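Local coordinates for protein nidogen (Mus musculus, PDB 1NPE) that probably connects basement-membrane components, its six-bladed YWTD beta-propeller domain most likely providing the binding surface for laminin, at residues V37-A42 against Y51-S56; R75-S80 against S98-I103; F94-Q99 against R125-D130. All coordinates share one frame; numbering follows the deposited sequence.

How the contacts relate
The three contacts involve three consecutive four-stranded antiparallel sheets, the blades of a beta-propeller. Contact 1 comes first along the chain and lies within one blade, in the hairpin of strands 36-44 and 49-54. Contact 2 joins the loop leaving that blade to the turn between strands 92-97 and 102-107 of the next, and contact 3 packs strand 92-97 of that second blade on strand 124-130 of the third. Centres of contacts 1 and 2 are about 13 Å apart; the centre of contact 3 is about 11 Å from each of theirs. Contacts 2 and 3 are continuous through Ser98, Gln99 and the cadmium ion; contact 1 touches contact 2 through Ile55 and Ser80, joining successive blades.

Contact 1 of 3, residues V37-A42 against Y51-S56; sequences VIIGLA and YWTDIS
Ile38 places its CD1 over one face of the Trp52 indole, 4.0 Å from the centroid of the five-membered ring and 25° off its normal, a CH-pi contact. Leu41 meets the same residue nearer the backbone, Leu41 CD2 lying 3.7 Å from Trp52 CB at a slant. Ile55 packs against the neighbours of Ile38: its side chain crosses that of Ile39 at about a right angle (Ile39 CG1 to Ile55 CG2 3.7 Å), while Ile55 CD1 meets Val37 CG1. Tyr51 to Asp54 spell the YWTD signature, on the second strand of a beta-propeller blade. Between Ile38 and Leu41 the antiparallel register slips by one, a beta bulge. Ile39 N still bonds Thr53 O at 2.9 Å, almost straight at 174°. Thr53 OG1, turned between the backbone N and the carbonyl carbon (chi1 68°), accepts from Gly40 N at 2.8 Å and is also hydrogen-bonded to Pro81 O. At the strand end, Asp54 OD2 takes Val37 N on its anti side at 3.1 Å and Ser56 N from the opposite face of the carboxylate plane, the second bond making an Asx turn. An alanine here removes that shared acceptor, which would probably leave both amides without this mate and the turn free to shift. Side-chain oxygens thus supplement carbonyls where bulge and turn interrupt regular pairing, beside two apolar groups, Ile38 and Leu41 on Trp52, Val37 and Ile39 on Ile55.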
ATOM      1  N   VAL A  37       0.996   3.667  11.310  1.00 20.27           N
ATOM      2  CA  VAL A  37      -0.084   3.233  10.432  1.00 17.96           C
ATOM      3  C   VAL A  37       0.438   1.907   9.876  1.00 18.52           C
ATOM      4  O   VAL A  37       1.207   1.878   8.909  1.00 17.27           O
ATOM      5  CB  VAL A  37      -0.359   4.235   9.277  1.00 17.50           C
ATOM      6  CG1 VAL A  37      -1.379   3.652   8.308  1.00 12.08           C
ATOM      7  CG2 VAL A  37      -0.869   5.564   9.833  1.00 13.95           C
ATOM      8  N   ILE A  38       0.090   0.824  10.566  1.00 17.82           N
ATOM      9  CA  ILE A  38       0.513  -0.516  10.190  1.00 16.77           C
ATOM     10  C   ILE A  38      -0.200  -0.935   8.910  1.00 16.25           C
ATOM     11  O   ILE A  38      -1.424  -0.866   8.826  1.00 16.94           O
ATOM     12  CB  ILE A  38       0.180  -1.533  11.306  1.00 18.05           C
ATOM     13  CG1 ILE A  38       0.646  -1.008  12.668  1.00 19.40           C
ATOM     14  CG2 ILE A  38       0.852  -2.868  11.015  1.00 18.62           C
ATOM     15  CD1 ILE A  38       2.152  -1.024  12.866  1.00 20.31           C
ATOM     16  N   ILE A  39       0.564  -1.369   7.914  1.00 14.91           N
ATOM     17  CA  ILE A  39      -0.024  -1.778   6.646  1.00 13.58           C
ATOM     18  C   ILE A  39       0.136  -3.270   6.373  1.00 15.39           C
ATOM     19  O   ILE A  39      -0.855  -3.998   6.324  1.00 17.89           O
ATOM     20  CB  ILE A  39       0.559  -0.970   5.471  1.00 13.01           C
ATOM     21  CG1 ILE A  39       0.323   0.530   5.691  1.00 11.73           C
ATOM     22  CG2 ILE A  39      -0.069  -1.422   4.160  1.00 12.04           C
ATOM     23  CD1 ILE A  39      -1.141   0.952   5.611  1.00  9.99           C
ATOM     24  N   GLY A  40       1.375  -3.725   6.195  1.00 14.84           N
ATOM     25  CA  GLY A  40       1.609  -5.133   5.923  1.00 12.29           C
ATOM     26  C   GLY A  40       1.875  -5.975   7.157  1.00 13.97           C
ATOM     27  O   GLY A  40       2.447  -5.485   8.130  1.00 14.93           O
ATOM     28  N   LEU A  41       1.449  -7.237   7.126  1.00 12.47           N
ATOM     29  CA  LEU A  41       1.670  -8.155   8.241  1.00 14.26           C
ATOM     30  C   LEU A  41       2.120  -9.523   7.747  1.00 13.83           C
ATOM     31  O   LEU A  41       1.699  -9.978   6.685  1.00 15.84           O
ATOM     32  CB  LEU A  41       0.396  -8.349   9.065  1.00 14.09           C
ATOM     33  CG  LEU A  41      -0.140  -7.243   9.979  1.00 16.67           C
ATOM     34  CD1 LEU A  41      -1.430  -7.738  10.612  1.00 13.81           C
ATOM     35  CD2 LEU A  41       0.881  -6.864  11.059  1.00 14.72           C
ATOM     36  N   ALA A  42       2.962 -10.181   8.534  1.00 13.09           N
ATOM     37  CA  ALA A  42       3.446 -11.522   8.208  1.00 14.06           C
ATOM     38  C   ALA A  42       3.744 -12.246   9.519  1.00 14.19           C
ATOM     39  O   ALA A  42       3.886 -11.612  10.570  1.00 14.11           O
ATOM     40  CB  ALA A  42       4.697 -11.461   7.322  1.00 11.22           C
ATOM     41  N   TYR A  51       5.598  -9.860  11.990  1.00 18.05           N
ATOM     42  CA  TYR A  51       6.330  -8.817  11.274  1.00 17.44           C
ATOM     43  C   TYR A  51       5.330  -7.834  10.653  1.00 17.61           C
ATOM     44  O   TYR A  51       4.211  -8.227  10.285  1.00 16.66           O
ATOM     45  CB  TYR A  51       7.217  -9.415  10.175  1.00 16.66           C
ATOM     46  CG  TYR A  51       8.453 -10.123  10.683  1.00 18.38           C
ATOM     47  CD1 TYR A  51       8.359 -11.357  11.323  1.00 18.17           C
ATOM     48  CD2 TYR A  51       9.720  -9.560  10.521  1.00 19.05           C
ATOM     49  CE1 TYR A  51       9.489 -12.010  11.789  1.00 19.48           C
ATOM     50  CE2 TYR A  51      10.862 -10.211  10.985  1.00 18.26           C
ATOM     51  CZ  TYR A  51      10.735 -11.433  11.619  1.00 18.94           C
ATOM     52  OH  TYR A  51      11.843 -12.078  12.107  1.00 21.19           O
ATOM     53  N   TRP A  52       5.742  -6.569  10.522  1.00 16.81           N
ATOM     54  CA  TRP A  52       4.877  -5.533   9.953  1.00 17.94           C
ATOM     55  C   TRP A  52       5.617  -4.407   9.252  1.00 17.61           C
ATOM     56  O   TRP A  52       6.819  -4.218   9.436  1.00 16.35           O
ATOM     57  CB  TRP A  52       3.984  -4.906  11.038  1.00 18.20           C
ATOM     58  CG  TRP A  52       4.739  -4.083  12.071  1.00 19.46           C
ATOM     59  CD1 TRP A  52       5.221  -2.810  11.925  1.00 19.44           C
ATOM     60  CD2 TRP A  52       5.112  -4.499  13.389  1.00 19.55           C
ATOM     61  NE1 TRP A  52       5.877  -2.414  13.065  1.00 20.71           N
ATOM     62  CE2 TRP A  52       5.826  -3.430  13.978  1.00 18.76           C
ATOM     63  CE3 TRP A  52       4.915  -5.673  14.129  1.00 20.06           C
ATOM     64  CZ2 TRP A  52       6.345  -3.501  15.272  1.00 20.68           C
ATOM     65  CZ3 TRP A  52       5.432  -5.744  15.418  1.00 20.62           C
ATOM     66  CH2 TRP A  52       6.141  -4.663  15.974  1.00 19.69           C
ATOM     67  N   THR A  53       4.871  -3.661   8.444  1.00 17.68           N
ATOM     68  CA  THR A  53       5.408  -2.504   7.748  1.00 17.76           C
ATOM     69  C   THR A  53       4.586  -1.310   8.214  1.00 17.92           C
ATOM     70  O   THR A  53       3.378  -1.420   8.443  1.00 18.17           O
ATOM     71  CB  THR A  53       5.299  -2.617   6.211  1.00 18.31           C
ATOM     72  OG1 THR A  53       3.924  -2.559   5.809  1.00 16.88           O
ATOM     73  CG2 THR A  53       5.932  -3.909   5.724  1.00 18.60           C
ATOM     74  N   ASP A  54       5.263  -0.182   8.375  1.00 18.60           N
ATOM     75  CA  ASP A  54       4.648   1.056   8.820  1.00 18.99           C
ATOM     76  C   ASP A  54       4.964   2.149   7.800  1.00 19.83           C
ATOM     77  O   ASP A  54       6.134   2.405   7.512  1.00 19.86           O
ATOM     78  CB  ASP A  54       5.215   1.423  10.196  1.00 19.49           C
ATOM     79  CG  ASP A  54       5.038   2.887  10.530  1.00 20.08           C
ATOM     80  OD1 ASP A  54       6.033   3.525  10.927  1.00 21.18           O
ATOM     81  OD2 ASP A  54       3.909   3.395  10.391  1.00 19.51           O
ATOM     82  N   ILE A  55       3.928   2.766   7.240  1.00 19.81           N
ATOM     83  CA  ILE A  55       4.107   3.830   6.248  1.00 20.81           C
ATOM     84  C   ILE A  55       4.215   5.225   6.864  1.00 22.55           C
ATOM     85  O   ILE A  55       4.413   6.207   6.149  1.00 21.45           O
ATOM     86  CB  ILE A  55       2.946   3.877   5.244  1.00 19.99           C
ATOM     87  CG1 ILE A  55       1.618   3.998   5.999  1.00 20.32           C
ATOM     88  CG2 ILE A  55       2.992   2.671   4.329  1.00 18.22           C
ATOM     89  CD1 ILE A  55       0.456   4.384   5.128  1.00 23.26           C
ATOM     90  N   SER A  56       4.046   5.304   8.181  1.00 24.93           N
ATOM     91  CA  SER A  56       4.100   6.569   8.906  1.00 27.67           C
ATOM     92  C   SER A  56       5.516   7.115   9.131  1.00 27.80           C
ATOM     93  O   SER A  56       5.807   8.252   8.762  1.00 29.07           O
ATOM     94  CB  SER A  56       3.359   6.431  10.244  1.00 28.37           C
ATOM     95  OG  SER A  56       3.369   7.641  10.974  1.00 33.49           O
TER

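Contact 2 of 3, residues R75-S80 against S98-I103; sequences RQDLGS and SQLDRI. With CD (cadmium ion), chain C.
The guanidinium of Arg102 meets Asp77 OD2 at its edge, the oxygen being only 5° out of the guanidinium plane and 2.7 Å from Arg102 NH2, a salt bridge. The carboxylate is turned differently: the nitrogen approaches OD2 from above the carboxylate plane, and the two planes stand 61° apart. Over one face of the guanidinium, offset toward its rim, lies Leu100 CD1, 3.5 Å above the plane. The same methyl touches the backbone Asp77 O, so it lies against both partners of the bridge. Arg102 has a second anionic partner, its NE bridging to Glu104, which would be expected to hold the guanidinium against rotation. The flat amide of Gln99 is carried beside Gly79 by an extended chain whose CG is anti to the backbone N (chi1 -172°); Gln99 NE2 comes to 3.6 Å from Gly79 CA. A side chain at Gly79 would run into Gln99 CB and crowd Leu100 CG, so glycine permits this close docking. Further in, the backbones join through Ser98 N, which donates to Ser80 O at 3.2 Å from above the carbonyl plane.

On the other side of this turn the cadmium ion is bound by Ser98 O at 2.4 Å and by Asp101 OD1 at 2.1 Å. Val122 O and three waters complete six ligands; one of those waters donates to Gln99 O. A G1 beta bulge sets Asp101 and Arg102 together across from the single residue Asp97, whose carboxylate accepts from Gly79 N, Ser80 N and Leu100 N. In the fold, 75-80 is the loop running from strand 71-74 of one sheet to strand 81-87 of the next, and it docks on the turn joining strands 92-97 and 102-107 of that second sheet.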
ATOM      1  N   ARG A  75      14.569   1.417   9.184  1.00 29.50           N
ATOM      2  CA  ARG A  75      14.041   2.786   9.126  1.00 31.08           C
ATOM      3  C   ARG A  75      14.626   3.529   7.923  1.00 31.50           C
ATOM      4  O   ARG A  75      13.913   4.225   7.197  1.00 32.96           O
ATOM      5  CB  ARG A  75      14.437   3.590  10.371  1.00 31.34           C
ATOM      6  CG  ARG A  75      14.166   2.950  11.707  1.00 33.80           C
ATOM      7  CD  ARG A  75      14.801   3.784  12.819  1.00 35.55           C
ATOM      8  NE  ARG A  75      14.797   3.080  14.101  1.00 37.33           N
ATOM      9  CZ  ARG A  75      13.814   3.154  14.991  1.00 37.75           C
ATOM     10  NH1 ARG A  75      12.756   3.907  14.744  1.00 39.40           N
ATOM     11  NH2 ARG A  75      13.878   2.459  16.120  1.00 38.87           N
ATOM     12  N   GLN A  76      15.939   3.400   7.746  1.00 31.17           N
ATOM     13  CA  GLN A  76      16.667   4.082   6.676  1.00 31.09           C
ATOM     14  C   GLN A  76      16.250   3.690   5.267  1.00 29.52           C
ATOM     15  O   GLN A  76      15.756   2.596   5.045  1.00 27.79           O
ATOM     16  CB  GLN A  76      18.176   3.826   6.817  1.00 34.21           C
ATOM     17  CG  GLN A  76      18.746   3.958   8.233  1.00 41.07           C
ATOM     18  CD  GLN A  76      18.610   5.358   8.824  1.00 44.07           C
ATOM     19  OE1 GLN A  76      18.462   5.517  10.039  1.00 46.55           O
ATOM     20  NE2 GLN A  76      18.673   6.379   7.970  1.00 45.92           N
ATOM     21  N   ASP A  77      16.452   4.609   4.325  1.00 27.81           N
ATOM     22  CA  ASP A  77      16.172   4.387   2.908  1.00 25.74           C
ATOM     23  C   ASP A  77      14.901   3.585   2.610  1.00 24.43           C
ATOM     24  O   ASP A  77      14.916   2.627   1.833  1.00 23.61           O
ATOM     25  CB  ASP A  77      17.398   3.721   2.263  1.00 27.60           C
ATOM     26  CG  ASP A  77      17.351   3.722   0.739  1.00 28.19           C
ATOM     27  OD1 ASP A  77      16.859   4.699   0.132  1.00 30.55           O
ATOM     28  OD2 ASP A  77      17.829   2.735   0.146  1.00 30.56           O
ATOM     29  N   LEU A  78      13.804   3.988   3.243  1.00 23.90           N
ATOM     30  CA  LEU A  78      12.512   3.343   3.057  1.00 22.06           C
ATOM     31  C   LEU A  78      11.523   4.329   2.475  1.00 20.75           C
ATOM     32  O   LEU A  78      11.514   5.501   2.862  1.00 21.09           O
ATOM     33  CB  LEU A  78      11.952   2.845   4.389  1.00 23.41           C
ATOM     34  CG  LEU A  78      12.246   1.427   4.867  1.00 25.65           C
ATOM     35  CD1 LEU A  78      11.526   1.218   6.193  1.00 24.37           C
ATOM     36  CD2 LEU A  78      11.790   0.399   3.834  1.00 22.78           C
ATOM     37  N   GLY A  79      10.680   3.840   1.568  1.00 18.89           N
ATOM     38  CA  GLY A  79       9.669   4.676   0.951  1.00 16.86           C
ATOM     39  C   GLY A  79       8.308   4.386   1.564  1.00 17.45           C
ATOM     40  O   GLY A  79       7.964   4.923   2.623  1.00 15.89           O
ATOM     41  N   SER A  80       7.551   3.508   0.911  1.00 17.72           N
ATOM     42  CA  SER A  80       6.217   3.118   1.367  1.00 16.45           C
ATOM     43  C   SER A  80       6.067   1.586   1.393  1.00 15.84           C
ATOM     44  O   SER A  80       5.500   0.989   0.476  1.00 14.82           O
ATOM     45  CB  SER A  80       5.153   3.737   0.455  1.00 14.98           C
ATOM     46  OG  SER A  80       3.853   3.523   0.969  1.00 15.65           O
ATOM     47  N   SER A  98       6.125   0.800  -2.680  1.00 11.81           N
ATOM     48  CA  SER A  98       5.464   1.464  -3.797  1.00 13.80           C
ATOM     49  C   SER A  98       5.899   2.907  -4.059  1.00 13.92           C
ATOM     50  O   SER A  98       5.364   3.569  -4.955  1.00 14.86           O
ATOM     51  CB  SER A  98       3.951   1.406  -3.603  1.00 12.87           C
ATOM     52  OG  SER A  98       3.588   2.084  -2.418  1.00 14.82           O
ATOM     53  N   GLN A  99       6.841   3.398  -3.259  1.00 15.73           N
ATOM     54  CA  GLN A  99       7.373   4.752  -3.411  1.00 18.11           C
ATOM     55  C   GLN A  99       8.722   4.642  -4.122  1.00 18.37           C
ATOM     56  O   GLN A  99       8.905   5.224  -5.193  1.00 18.57           O
ATOM     57  CB  GLN A  99       7.537   5.427  -2.050  1.00 20.22           C
ATOM     58  CG  GLN A  99       7.901   6.901  -2.112  1.00 25.05           C
ATOM     59  CD  GLN A  99       7.953   7.537  -0.732  1.00 29.05           C
ATOM     60  OE1 GLN A  99       6.946   7.580  -0.016  1.00 30.56           O
ATOM     61  NE2 GLN A  99       9.133   8.018  -0.342  1.00 29.54           N
ATOM     62  N   LEU A 100       9.648   3.884  -3.533  1.00 17.09           N
ATOM     63  CA  LEU A 100      10.974   3.660  -4.119  1.00 17.96           C
ATOM     64  C   LEU A 100      10.910   2.650  -5.271  1.00 18.01           C
ATOM     65  O   LEU A 100      11.910   2.384  -5.935  1.00 19.05           O
ATOM     66  CB  LEU A 100      11.956   3.161  -3.062  1.00 17.15           C
ATOM     67  CG  LEU A 100      12.276   4.168  -1.962  1.00 18.98           C
ATOM     68  CD1 LEU A 100      13.325   3.581  -1.037  1.00 20.72           C
ATOM     69  CD2 LEU A 100      12.776   5.461  -2.591  1.00 19.50           C
ATOM     70  N   ASP A 101       9.726   2.075  -5.465  1.00 18.09           N
ATOM     71  CA  ASP A 101       9.454   1.114  -6.526  1.00 19.33           C
ATOM     72  C   ASP A 101      10.351  -0.105  -6.542  1.00 19.27           C
ATOM     73  O   ASP A 101      11.060  -0.372  -7.514  1.00 18.40           O
ATOM     74  CB  ASP A 101       9.445   1.816  -7.887  1.00 20.78           C
ATOM     75  CG  ASP A 101       8.317   2.837  -8.005  1.00 22.91           C
ATOM     76  OD1 ASP A 101       7.347   2.754  -7.219  1.00 24.23           O
ATOM     77  OD2 ASP A 101       8.406   3.731  -8.871  1.00 25.81           O
ATOM     78  N   ARG A 102      10.289  -0.878  -5.469  1.00 19.96           N
ATOM     79  CA  ARG A 102      11.111  -2.062  -5.399  1.00 20.33           C
ATOM     80  C   ARG A 102      10.657  -3.137  -4.436  1.00 19.39           C
ATOM     81  O   ARG A 102       9.657  -2.989  -3.716  1.00 19.14           O
ATOM     82  CB  ARG A 102      12.567  -1.674  -5.130  1.00 23.88           C
ATOM     83  CG  ARG A 102      12.813  -0.886  -3.873  1.00 22.59           C
ATOM     84  CD  ARG A 102      14.146  -0.180  -3.972  1.00 24.01           C
ATOM     85  NE  ARG A 102      14.735   0.029  -2.659  1.00 26.92           N
ATOM     86  CZ  ARG A 102      15.526   1.046  -2.338  1.00 29.50           C
ATOM     87  NH1 ARG A 102      15.832   1.967  -3.241  1.00 29.30           N
ATOM     88  NH2 ARG A 102      16.011   1.135  -1.107  1.00 29.08           N
ATOM     89  N   ILE A 103      11.330  -4.274  -4.549  1.00 16.77           N
ATOM     90  CA  ILE A 103      11.093  -5.421  -3.700  1.00 16.56           C
ATOM     91  C   ILE A 103      12.460  -5.751  -3.126  1.00 16.26           C
ATOM     92  O   ILE A 103      13.415  -5.992  -3.861  1.00 15.29           O
ATOM     93  CB  ILE A 103      10.529  -6.624  -4.493  1.00 17.48           C
ATOM     94  CG1 ILE A 103       9.104  -6.315  -4.966  1.00 16.71           C
ATOM     95  CG2 ILE A 103      10.529  -7.881  -3.623  1.00 16.20           C
ATOM     96  CD1 ILE A 103       8.539  -7.331  -5.909  1.00 15.94           C
TER
HETATM   97 CD    CD C5001       5.581   3.886  -7.310  1.00 25.29          CD
HETATM   98  O   HOH W   1       6.556   6.228  -6.455  1.00 21.40           O
HETATM   99  O   HOH W   2       5.693   4.638  -9.670  1.00 24.75           O
HETATM  100  O   HOH W   3       3.137   4.689  -6.773  1.00 16.80           O

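Contact 3 of 3, residues F94-Q99 against R125-D130; sequences FWTDSQ and RGIVTD. With CD (cadmium ion), chain C.
Arg125 O receives the hydroxyl of Thr96: OG1 donates to it at 2.8 Å, in the carbonyl plane and on a lone pair, with a C=O...donor angle of 120°. Thr96 OG1 reaches it because a chi1 of 57° tucks the hydroxyl back over its own main chain, which leaves CG2 to face the next residues. The side chain of Arg125 leads away from Thr96, to a salt bridge with Glu82 and hydrogen bonds with Asn170 and the backbone of the chain of another protein. Gly126 brings only its carbonyl near the Thr96 methyl. Ile127 then points its side chain toward strand 94-97: Ile127 CB is 3.8 Å from Thr96 CG2, the two side chains lying alongside and running opposite ways. Its CG1 is anti to the backbone N, and the extended arm ends with Ile127 CD1 4.0 Å from Phe94 CB. Val128 turns its side chain away, onto Tyr137, in the alternation of a strand. Thr129 points back, and Thr129 CG2 approaches the Phe94 ring obliquely, 3.9 Å from Phe94 CD2, while its OG1 is hydrogen-bonded to Leu86 O.

No backbone hydrogen bond joins the segments, and their axes run at 167° with a closest approach of 6.9 Å, evidence for stacked sheets and not paired neighbours. Phe94 to Asp97 read FWTD, a variant of the YWTD signature, and such face-to-face packing of successive blades is characteristic of beta-propellers, here of the YWTD family.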
ATOM      1  N   PHE A  94      10.930 -10.314   2.962  1.00 18.09           N
ATOM      2  CA  PHE A  94      10.767  -9.728   1.635  1.00 16.59           C
ATOM      3  C   PHE A  94       9.702  -8.649   1.793  1.00 15.97           C
ATOM      4  O   PHE A  94       8.779  -8.813   2.589  1.00 15.03           O
ATOM      5  CB  PHE A  94      10.223 -10.749   0.625  1.00 16.43           C
ATOM      6  CG  PHE A  94      11.161 -11.882   0.309  1.00 16.19           C
ATOM      7  CD1 PHE A  94      11.889 -11.887  -0.876  1.00 15.23           C
ATOM      8  CD2 PHE A  94      11.259 -12.982   1.160  1.00 17.40           C
ATOM      9  CE1 PHE A  94      12.701 -12.978  -1.216  1.00 15.66           C
ATOM     10  CE2 PHE A  94      12.065 -14.074   0.830  1.00 17.57           C
ATOM     11  CZ  PHE A  94      12.786 -14.071  -0.364  1.00 16.38           C
ATOM     12  N   TRP A  95       9.808  -7.555   1.042  1.00 13.97           N
ATOM     13  CA  TRP A  95       8.778  -6.529   1.138  1.00 13.98           C
ATOM     14  C   TRP A  95       8.640  -5.692  -0.121  1.00 13.29           C
ATOM     15  O   TRP A  95       9.553  -5.629  -0.947  1.00 12.85           O
ATOM     16  CB  TRP A  95       8.982  -5.628   2.371  1.00 13.38           C
ATOM     17  CG  TRP A  95      10.075  -4.601   2.251  1.00 12.88           C
ATOM     18  CD1 TRP A  95       9.945  -3.314   1.808  1.00 13.48           C
ATOM     19  CD2 TRP A  95      11.438  -4.750   2.656  1.00 13.33           C
ATOM     20  NE1 TRP A  95      11.141  -2.650   1.924  1.00 14.07           N
ATOM     21  CE2 TRP A  95      12.075  -3.506   2.444  1.00 14.05           C
ATOM     22  CE3 TRP A  95      12.184  -5.811   3.186  1.00 13.74           C
ATOM     23  CZ2 TRP A  95      13.426  -3.291   2.746  1.00 14.04           C
ATOM     24  CZ3 TRP A  95      13.531  -5.597   3.486  1.00 16.05           C
ATOM     25  CH2 TRP A  95      14.134  -4.344   3.266  1.00 15.97           C
ATOM     26  N   THR A  96       7.470  -5.087  -0.276  1.00 12.13           N
ATOM     27  CA  THR A  96       7.195  -4.226  -1.410  1.00 11.63           C
ATOM     28  C   THR A  96       7.282  -2.781  -0.945  1.00 12.18           C
ATOM     29  O   THR A  96       6.971  -2.469   0.203  1.00 13.56           O
ATOM     30  CB  THR A  96       5.782  -4.470  -1.974  1.00 13.26           C
ATOM     31  OG1 THR A  96       4.810  -4.278  -0.932  1.00 15.43           O
ATOM     32  CG2 THR A  96       5.669  -5.886  -2.524  1.00 12.46           C
ATOM     33  N   ASP A  97       7.720  -1.908  -1.841  1.00 12.43           N
ATOM     34  CA  ASP A  97       7.838  -0.489  -1.560  1.00 11.56           C
ATOM     35  C   ASP A  97       7.299   0.192  -2.807  1.00 12.13           C
ATOM     36  O   ASP A  97       7.932   0.161  -3.858  1.00 13.08           O
ATOM     37  CB  ASP A  97       9.302  -0.109  -1.325  1.00 12.37           C
ATOM     38  CG  ASP A  97       9.473   1.334  -0.892  1.00 14.29           C
ATOM     39  OD1 ASP A  97       8.762   2.222  -1.415  1.00 13.40           O
ATOM     40  OD2 ASP A  97      10.335   1.585  -0.030  1.00 16.67           O
ATOM     41  N   SER A  98       6.125   0.800  -2.680  1.00 11.81           N
ATOM     42  CA  SER A  98       5.464   1.464  -3.797  1.00 13.80           C
ATOM     43  C   SER A  98       5.899   2.907  -4.059  1.00 13.92           C
ATOM     44  O   SER A  98       5.364   3.569  -4.955  1.00 14.86           O
ATOM     45  CB  SER A  98       3.951   1.406  -3.603  1.00 12.87           C
ATOM     46  OG  SER A  98       3.588   2.084  -2.418  1.00 14.82           O
ATOM     47  N   GLN A  99       6.841   3.398  -3.259  1.00 15.73           N
ATOM     48  CA  GLN A  99       7.373   4.752  -3.411  1.00 18.11           C
ATOM     49  C   GLN A  99       8.722   4.642  -4.122  1.00 18.37           C
ATOM     50  O   GLN A  99       8.905   5.224  -5.193  1.00 18.57           O
ATOM     51  CB  GLN A  99       7.537   5.427  -2.050  1.00 20.22           C
ATOM     52  CG  GLN A  99       7.901   6.901  -2.112  1.00 25.05           C
ATOM     53  CD  GLN A  99       7.953   7.537  -0.732  1.00 29.05           C
ATOM     54  OE1 GLN A  99       6.946   7.580  -0.016  1.00 30.56           O
ATOM     55  NE2 GLN A  99       9.133   8.018  -0.342  1.00 29.54           N
ATOM     56  N   ARG A 125       2.340  -4.229  -3.956  1.00 11.22           N
ATOM     57  CA  ARG A 125       1.692  -4.185  -2.658  1.00 11.34           C
ATOM     58  C   ARG A 125       1.699  -5.559  -2.014  1.00 11.40           C
ATOM     59  O   ARG A 125       2.541  -5.832  -1.166  1.00 11.85           O
ATOM     60  CB  ARG A 125       0.271  -3.605  -2.789  1.00  9.99           C
ATOM     61  CG  ARG A 125      -0.574  -3.663  -1.524  1.00 10.92           C
ATOM     62  CD  ARG A 125      -1.831  -2.823  -1.670  1.00  9.99           C
ATOM     63  NE  ARG A 125      -1.565  -1.410  -1.437  1.00 10.09           N
ATOM     64  CZ  ARG A 125      -2.386  -0.415  -1.766  1.00 12.49           C
ATOM     65  NH1 ARG A 125      -3.546  -0.658  -2.372  1.00  9.99           N
ATOM     66  NH2 ARG A 125      -2.078   0.823  -1.405  1.00 11.50           N
ATOM     67  N   GLY A 126       0.787  -6.432  -2.435  1.00 11.60           N
ATOM     68  CA  GLY A 126       0.735  -7.764  -1.867  1.00 10.85           C
ATOM     69  C   GLY A 126       1.949  -8.595  -2.233  1.00 10.76           C
ATOM     70  O   GLY A 126       2.464  -8.500  -3.343  1.00 10.70           O
ATOM     71  N   ILE A 127       2.433  -9.384  -1.282  1.00 10.92           N
ATOM     72  CA  ILE A 127       3.580 -10.257  -1.521  1.00 11.56           C
ATOM     73  C   ILE A 127       3.574 -11.440  -0.550  1.00 12.02           C
ATOM     74  O   ILE A 127       3.308 -11.283   0.641  1.00 11.90           O
ATOM     75  CB  ILE A 127       4.929  -9.495  -1.454  1.00 11.10           C
ATOM     76  CG1 ILE A 127       6.070 -10.418  -1.891  1.00 12.15           C
ATOM     77  CG2 ILE A 127       5.194  -8.989  -0.048  1.00  9.99           C
ATOM     78  CD1 ILE A 127       7.419  -9.728  -1.981  1.00 14.39           C
ATOM     79  N   VAL A 128       3.798 -12.632  -1.086  1.00 13.38           N
ATOM     80  CA  VAL A 128       3.817 -13.854  -0.282  1.00 15.12           C
ATOM     81  C   VAL A 128       4.914 -14.801  -0.751  1.00 16.21           C
ATOM     82  O   VAL A 128       5.387 -14.711  -1.888  1.00 16.86           O
ATOM     83  CB  VAL A 128       2.472 -14.630  -0.364  1.00 14.53           C
ATOM     84  CG1 VAL A 128       1.361 -13.855   0.325  1.00 14.35           C
ATOM     85  CG2 VAL A 128       2.104 -14.909  -1.823  1.00 11.04           C
ATOM     86  N   THR A 129       5.289 -15.722   0.128  1.00 17.64           N
ATOM     87  CA  THR A 129       6.304 -16.716  -0.178  1.00 19.51           C
ATOM     88  C   THR A 129       5.734 -18.119  -0.036  1.00 21.15           C
ATOM     89  O   THR A 129       4.676 -18.321   0.556  1.00 22.49           O
ATOM     90  CB  THR A 129       7.481 -16.669   0.813  1.00 18.97           C
ATOM     91  OG1 THR A 129       6.971 -16.697   2.150  1.00 20.46           O
ATOM     92  CG2 THR A 129       8.358 -15.455   0.598  1.00 17.18           C
ATOM     93  N   ASP A 130       6.477 -19.074  -0.580  1.00 22.20           N
ATOM     94  CA  ASP A 130       6.182 -20.504  -0.501  1.00 22.56           C
ATOM     95  C   ASP A 130       7.598 -21.047  -0.301  1.00 20.65           C
ATOM     96  O   ASP A 130       8.207 -21.586  -1.218  1.00 20.41           O
ATOM     97  CB  ASP A 130       5.580 -21.028  -1.811  1.00 23.26           C
ATOM     98  CG  ASP A 130       5.249 -22.522  -1.751  1.00 25.08           C
ATOM     99  OD1 ASP A 130       5.197 -23.100  -0.642  1.00 23.40           O
ATOM    100  OD2 ASP A 130       5.031 -23.117  -2.822  1.00 24.86           O
TER
HETATM  101 CD    CD C5001       5.581   3.886  -7.310  1.00 25.29          CD
HETATM  102  O   HOH W   1       6.556   6.228  -6.455  1.00 21.40           O
HETATM  103  O   HOH W   2       5.693   4.638  -9.670  1.00 24.75           O
HETATM  104  O   HOH W   3       3.137   4.689  -6.773  1.00 16.80           O